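Local coordinates for hypoxanthine phosphoribosyltransferase (Bacillus anthracis, PDB 4QYI), which probably catalyses the transfer of a phosphoribosyl group from PRPP to hypoxanthine or guanine in purine salvage, at residues 7-19 and 164-176. Numbering follows the deposited sequence.
Sequences EIKDTLISEEQLQ and EKYRNLPFIASVV. With PO4 (phosphate ion), chain G.
Ile8 lies over one face of the Tyr166 ring, with CG1 offset toward the rim and 4.1 Å from the ring centroid, a CH-pi contact. The opposite face of the ring is taken by Lys165 CG. Ile8 and Leu169 meet tip to tip. Their CD1 atoms are only 3.3 Å apart, tighter than usual. With Ile8 CG1 anti to the carbonyl carbon (chi1 -60°), CG2 falls anti to the backbone N and rests on Ala173 CB.

Strands 8-11 and 172-175 run antiparallel, their axes at 140°. Lys9 N gives a nearly straight bond of 2.8 Å to Ser174 O. Ser174 N returns a bond to Asp10 O. The Ser174 side chain, with OG between its own N and carbonyl carbon (chi1 51°), accepts from Asp10 N at 3.1 Å. The register shifts by one between Ile8 and Thr11, and again at a classic beta bulge, where Leu12 and Ile13 both face Ile172. Ile172 O takes Leu12 N at 2.7 Å, in the carbonyl plane, and Ile13 N at 3.1 Å, tilted from it. Ile172 N closes the pair on Ile13 O.

Thr11 CG2 approaches the Phe171 ring obliquely. Leu18 CD1 packs against the Pro170 carbonyl and Ile172 CG1. Ser14 N-caps helix 15-32 and forms a capping box with Gln17. Arg167 NH1 donates to phosphate O2, while NH2 forms a salt bridge with Glu164 OE1.

The contact joins the two ends of the modelled chain. Strand 172-175 lies between 8-13 and 155-156 in a small antiparallel sheet, consistent with the hood of phosphoribosyltransferases, which chain-end segments build beside the core sheet. Ile13 and Leu18 pack on Phe148 of strand 145-149 in the larger mixed sheet, and Ile13 and Ile172 both touch Leu131 of strand 131-132.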
loop_
_atom_site.group_PDB
_atom_site.type_symbol
_atom_site.label_atom_id
_atom_site.label_comp_id
_atom_site.label_asym_id
_atom_site.label_seq_id
_atom_site.Cartn_x
_atom_site.Cartn_y
_atom_site.Cartn_z
ATOM N N GLU A 7 -17.058 2.925 18.019
ATOM C CA GLU A 7 -15.821 3.125 18.837
ATOM C C GLU A 7 -15.064 1.805 19.033
ATOM O O GLU A 7 -15.588 0.702 18.822
ATOM C CB GLU A 7 -16.143 3.799 20.182
ATOM C CG GLU A 7 -16.780 2.915 21.248
ATOM C CD GLU A 7 -16.962 3.627 22.587
ATOM O OE1 GLU A 7 -16.891 4.872 22.618
ATOM O OE2 GLU A 7 -17.184 2.951 23.618
ATOM N N ILE A 8 -13.806 1.931 19.421
ATOM C CA ILE A 8 -12.959 0.775 19.636
ATOM C C ILE A 8 -13.261 0.144 20.968
ATOM O O ILE A 8 -13.479 0.837 21.948
ATOM C CB ILE A 8 -11.486 1.169 19.549
ATOM C CG1 ILE A 8 -11.280 1.746 18.125
ATOM C CG2 ILE A 8 -10.589 -0.017 19.921
ATOM C CD1 ILE A 8 -9.861 1.931 17.630
ATOM N N LYS A 9 -13.294 -1.178 20.997
ATOM C CA LYS A 9 -13.582 -1.881 22.223
ATOM C C LYS A 9 -12.312 -2.419 22.882
ATOM O O LYS A 9 -11.863 -1.891 23.893
ATOM C CB LYS A 9 -14.559 -3.018 21.937
ATOM C CG LYS A 9 -14.942 -3.821 23.163
ATOM C CD LYS A 9 -15.877 -4.961 22.809
ATOM C CE LYS A 9 -16.119 -5.866 24.015
ATOM N NZ LYS A 9 -17.068 -6.958 23.673
ATOM N N ASP A 10 -11.732 -3.461 22.298
ATOM C CA ASP A 10 -10.540 -4.086 22.850
ATOM C C ASP A 10 -9.504 -4.362 21.794
ATOM O O ASP A 10 -9.837 -4.541 20.632
ATOM C CB ASP A 10 -10.892 -5.463 23.407
ATOM C CG ASP A 10 -11.865 -5.406 24.549
ATOM O OD1 ASP A 10 -11.686 -4.558 25.442
ATOM O OD2 ASP A 10 -12.780 -6.250 24.575
ATOM N N THR A 11 -8.247 -4.424 22.217
ATOM C CA THR A 11 -7.146 -4.779 21.337
ATOM C C THR A 11 -7.271 -6.284 21.138
ATOM O O THR A 11 -7.346 -7.003 22.123
ATOM C CB THR A 11 -5.813 -4.514 22.034
ATOM O OG1 THR A 11 -5.750 -3.138 22.432
ATOM C CG2 THR A 11 -4.640 -4.892 21.136
ATOM N N LEU A 12 -7.309 -6.763 19.894
ATOM C CA LEU A 12 -7.421 -8.208 19.640
ATOM C C LEU A 12 -6.065 -8.834 19.322
ATOM O O LEU A 12 -5.776 -9.939 19.769
ATOM C CB LEU A 12 -8.428 -8.489 18.522
ATOM C CG LEU A 12 -8.860 -9.942 18.250
ATOM C CD1 LEU A 12 -9.757 -10.456 19.375
ATOM C CD2 LEU A 12 -9.594 -10.021 16.917
ATOM N N ILE A 13 -5.244 -8.132 18.545
ATOM C CA ILE A 13 -3.924 -8.618 18.189
ATOM C C ILE A 13 -3.019 -7.414 18.289
ATOM O O ILE A 13 -3.232 -6.419 17.615
ATOM C CB ILE A 13 -3.873 -9.174 16.756
ATOM C CG1 ILE A 13 -5.020 -10.164 16.531
ATOM C CG2 ILE A 13 -2.534 -9.847 16.507
ATOM C CD1 ILE A 13 -5.081 -10.711 15.123
ATOM N N SER A 14 -1.999 -7.496 19.132
ATOM C CA SER A 14 -1.132 -6.359 19.351
ATOM C C SER A 14 -0.174 -6.106 18.211
ATOM O O SER A 14 0.058 -6.951 17.362
ATOM C CB SER A 14 -0.306 -6.574 20.623
ATOM O OG SER A 14 0.667 -7.583 20.424
ATOM N N GLU A 15 0.397 -4.915 18.233
ATOM C CA GLU A 15 1.392 -4.508 17.274
ATOM C C GLU A 15 2.543 -5.526 17.248
ATOM O O GLU A 15 2.971 -5.973 16.186
ATOM C CB GLU A 15 1.899 -3.123 17.676
ATOM C CG GLU A 15 3.000 -2.559 16.806
ATOM C CD GLU A 15 3.380 -1.141 17.212
ATOM O OE1 GLU A 15 2.730 -0.550 18.106
ATOM O OE2 GLU A 15 4.322 -0.599 16.608
ATOM N N GLU A 16 3.029 -5.905 18.426
ATOM C CA GLU A 16 4.143 -6.845 18.518
ATOM C C GLU A 16 3.760 -8.255 18.011
ATOM O O GLU A 16 4.564 -8.934 17.380
ATOM C CB GLU A 16 4.687 -6.838 19.959
ATOM C CG GLU A 16 5.973 -7.588 20.204
ATOM C CD GLU A 16 5.839 -9.092 20.376
ATOM O OE1 GLU A 16 4.736 -9.652 20.201
ATOM O OE2 GLU A 16 6.858 -9.727 20.724
ATOM N N GLN A 17 2.551 -8.705 18.312
ATOM C CA GLN A 17 2.104 -10.001 17.803
ATOM C C GLN A 17 2.050 -9.980 16.275
ATOM O O GLN A 17 2.403 -10.953 15.619
ATOM C CB GLN A 17 0.720 -10.333 18.318
ATOM C CG GLN A 17 0.672 -10.782 19.751
ATOM C CD GLN A 17 -0.777 -10.976 20.135
ATOM O OE1 GLN A 17 -1.516 -10.015 20.300
ATOM N NE2 GLN A 17 -1.209 -12.225 20.205
ATOM N N LEU A 18 1.590 -8.867 15.719
ATOM C CA LEU A 18 1.509 -8.741 14.272
ATOM C C LEU A 18 2.892 -8.811 13.666
ATOM O O LEU A 18 3.099 -9.553 12.718
ATOM C CB LEU A 18 0.836 -7.439 13.872
ATOM C CG LEU A 18 -0.652 -7.406 14.158
ATOM C CD1 LEU A 18 -1.226 -5.999 14.104
ATOM C CD2 LEU A 18 -1.338 -8.312 13.158
ATOM N N GLN A 19 3.841 -8.070 14.222
ATOM C CA GLN A 19 5.200 -8.086 13.688
ATOM C C GLN A 19 5.820 -9.486 13.737
ATOM O O GLN A 19 6.455 -9.913 12.777
ATOM C CB GLN A 19 6.089 -7.102 14.435
ATOM C CG GLN A 19 7.482 -6.930 13.854
ATOM C CD GLN A 19 8.453 -6.327 14.861
ATOM O OE1 GLN A 19 9.667 -6.536 14.778
ATOM N NE2 GLN A 19 7.922 -5.563 15.812
ATOM N N GLU A 164 -14.062 3.374 6.209
ATOM C CA GLU A 164 -12.823 4.096 5.869
ATOM C C GLU A 164 -12.046 4.638 7.084
ATOM O O GLU A 164 -11.049 5.342 6.925
ATOM C CB GLU A 164 -13.093 5.220 4.844
ATOM C CG GLU A 164 -13.718 4.744 3.531
ATOM C CD GLU A 164 -12.871 3.715 2.783
ATOM O OE1 GLU A 164 -11.641 3.639 2.992
ATOM O OE2 GLU A 164 -13.442 2.962 1.970
ATOM N N LYS A 165 -12.507 4.308 8.288
ATOM C CA LYS A 165 -11.875 4.761 9.521
ATOM C C LYS A 165 -11.033 3.647 10.162
ATOM O O LYS A 165 -11.242 2.457 9.897
ATOM C CB LYS A 165 -12.980 5.279 10.465
ATOM C CG LYS A 165 -12.542 5.832 11.815
ATOM C CD LYS A 165 -13.740 6.353 12.604
ATOM C CE LYS A 165 -13.330 6.995 13.928
ATOM N NZ LYS A 165 -12.548 8.256 13.811
ATOM N N TYR A 166 -10.014 4.058 10.914
ATOM C CA TYR A 166 -9.129 3.162 11.670
ATOM C C TYR A 166 -8.062 2.335 10.937
ATOM O O TYR A 166 -7.421 1.494 11.557
ATOM C CB TYR A 166 -9.951 2.227 12.560
ATOM C CG TYR A 166 -10.832 2.943 13.557
ATOM C CD1 TYR A 166 -10.280 3.778 14.523
ATOM C CD2 TYR A 166 -12.204 2.740 13.573
ATOM C CE1 TYR A 166 -11.080 4.424 15.446
ATOM C CE2 TYR A 166 -13.014 3.373 14.496
ATOM C CZ TYR A 166 -12.449 4.209 15.437
ATOM O OH TYR A 166 -13.271 4.845 16.349
ATOM N N ARG A 167 -7.831 2.569 9.651
ATOM C CA ARG A 167 -6.797 1.797 8.938
ATOM C C ARG A 167 -5.415 2.061 9.496
ATOM O O ARG A 167 -4.512 1.250 9.309
ATOM C CB ARG A 167 -6.751 2.136 7.447
ATOM C CG ARG A 167 -7.999 1.796 6.661
ATOM C CD ARG A 167 -7.691 1.880 5.176
ATOM N NE ARG A 167 -8.878 1.822 4.339
ATOM C CZ ARG A 167 -9.460 0.714 3.892
ATOM N NH1 ARG A 167 -8.988 -0.489 4.192
ATOM N NH2 ARG A 167 -10.532 0.821 3.134
ATOM N N ASN A 168 -5.250 3.189 10.187
ATOM C CA ASN A 168 -3.949 3.567 10.688
ATOM C C ASN A 168 -3.565 3.048 12.068
ATOM O O ASN A 168 -2.485 3.366 12.543
ATOM C CB ASN A 168 -3.807 5.078 10.680
ATOM C CG ASN A 168 -4.781 5.749 11.607
ATOM O OD1 ASN A 168 -5.924 5.322 11.748
ATOM N ND2 ASN A 168 -4.329 6.801 12.259
ATOM N N LEU A 169 -4.417 2.250 12.706
ATOM C CA LEU A 169 -4.026 1.685 13.987
ATOM C C LEU A 169 -2.893 0.681 13.766
ATOM O O LEU A 169 -2.929 -0.083 12.813
ATOM C CB LEU A 169 -5.190 0.962 14.658
ATOM C CG LEU A 169 -6.454 1.785 14.873
ATOM C CD1 LEU A 169 -7.512 0.942 15.564
ATOM C CD2 LEU A 169 -6.172 3.039 15.689
ATOM N N PRO A 170 -1.876 0.673 14.645
ATOM C CA PRO A 170 -0.783 -0.285 14.476
ATOM C C PRO A 170 -1.090 -1.685 15.009
ATOM O O PRO A 170 -0.248 -2.589 14.919
ATOM C CB PRO A 170 0.352 0.353 15.262
ATOM C CG PRO A 170 -0.332 1.141 16.333
ATOM C CD PRO A 170 -1.579 1.678 15.686
ATOM N N PHE A 171 -2.297 -1.856 15.540
ATOM C CA PHE A 171 -2.771 -3.119 16.095
ATOM C C PHE A 171 -4.161 -3.383 15.519
ATOM O O PHE A 171 -4.729 -2.518 14.846
ATOM C CB PHE A 171 -2.855 -3.013 17.638
ATOM C CG PHE A 171 -3.663 -1.837 18.102
ATOM C CD1 PHE A 171 -5.050 -1.916 18.207
ATOM C CD2 PHE A 171 -3.039 -0.637 18.415
ATOM C CE1 PHE A 171 -5.799 -0.818 18.612
ATOM C CE2 PHE A 171 -3.770 0.455 18.841
ATOM C CZ PHE A 171 -5.151 0.371 18.932
ATOM N N ILE A 172 -4.694 -4.574 15.782
ATOM C CA ILE A 172 -6.033 -4.954 15.354
ATOM C C ILE A 172 -6.948 -4.947 16.579
ATOM O O ILE A 172 -6.610 -5.497 17.629
ATOM C CB ILE A 172 -6.037 -6.305 14.628
ATOM C CG1 ILE A 172 -5.285 -6.117 13.283
ATOM C CG2 ILE A 172 -7.456 -6.802 14.396
ATOM C CD1 ILE A 172 -5.364 -7.216 12.262
ATOM N N ALA A 173 -8.110 -4.312 16.437
ATOM C CA ALA A 173 -9.062 -4.194 17.530
ATOM C C ALA A 173 -10.488 -4.517 17.155
ATOM O O ALA A 173 -10.863 -4.447 15.992
ATOM C CB ALA A 173 -9.030 -2.773 18.062
ATOM N N SER A 174 -11.274 -4.846 18.172
ATOM C CA SER A 174 -12.692 -5.078 18.012
ATOM C C SER A 174 -13.335 -3.698 18.148
ATOM O O SER A 174 -12.748 -2.791 18.741
ATOM C CB SER A 174 -13.219 -6.040 19.083
ATOM O OG SER A 174 -12.848 -5.631 20.388
ATOM N N VAL A 175 -14.525 -3.554 17.575
ATOM C CA VAL A 175 -15.305 -2.331 17.592
ATOM C C VAL A 175 -16.712 -2.851 17.926
ATOM O O VAL A 175 -16.962 -4.010 17.671
ATOM C CB VAL A 175 -15.373 -1.643 16.214
ATOM C CG1 VAL A 175 -14.000 -1.228 15.723
ATOM C CG2 VAL A 175 -16.019 -2.555 15.189
ATOM N N VAL A 176 -17.613 -2.052 18.505
ATOM C CA VAL A 176 -18.994 -2.498 18.785
ATOM C C VAL A 176 -20.025 -1.415 18.483
ATOM O O VAL A 176 -19.676 -0.284 18.139
ATOM C CB VAL A 176 -19.154 -2.934 20.244
ATOM C CG1 VAL A 176 -18.325 -4.178 20.511
ATOM C CG2 VAL A 176 -18.761 -1.799 21.176
HETATM P P PO4 G . -10.852 -2.976 1.387
HETATM O O1 PO4 G . -11.034 -1.994 0.249
HETATM O O2 PO4 G . -10.372 -2.214 2.592
HETATM O O3 PO4 G . -12.146 -3.673 1.757
HETATM O O4 PO4 G . -9.832 -4.013 0.966
#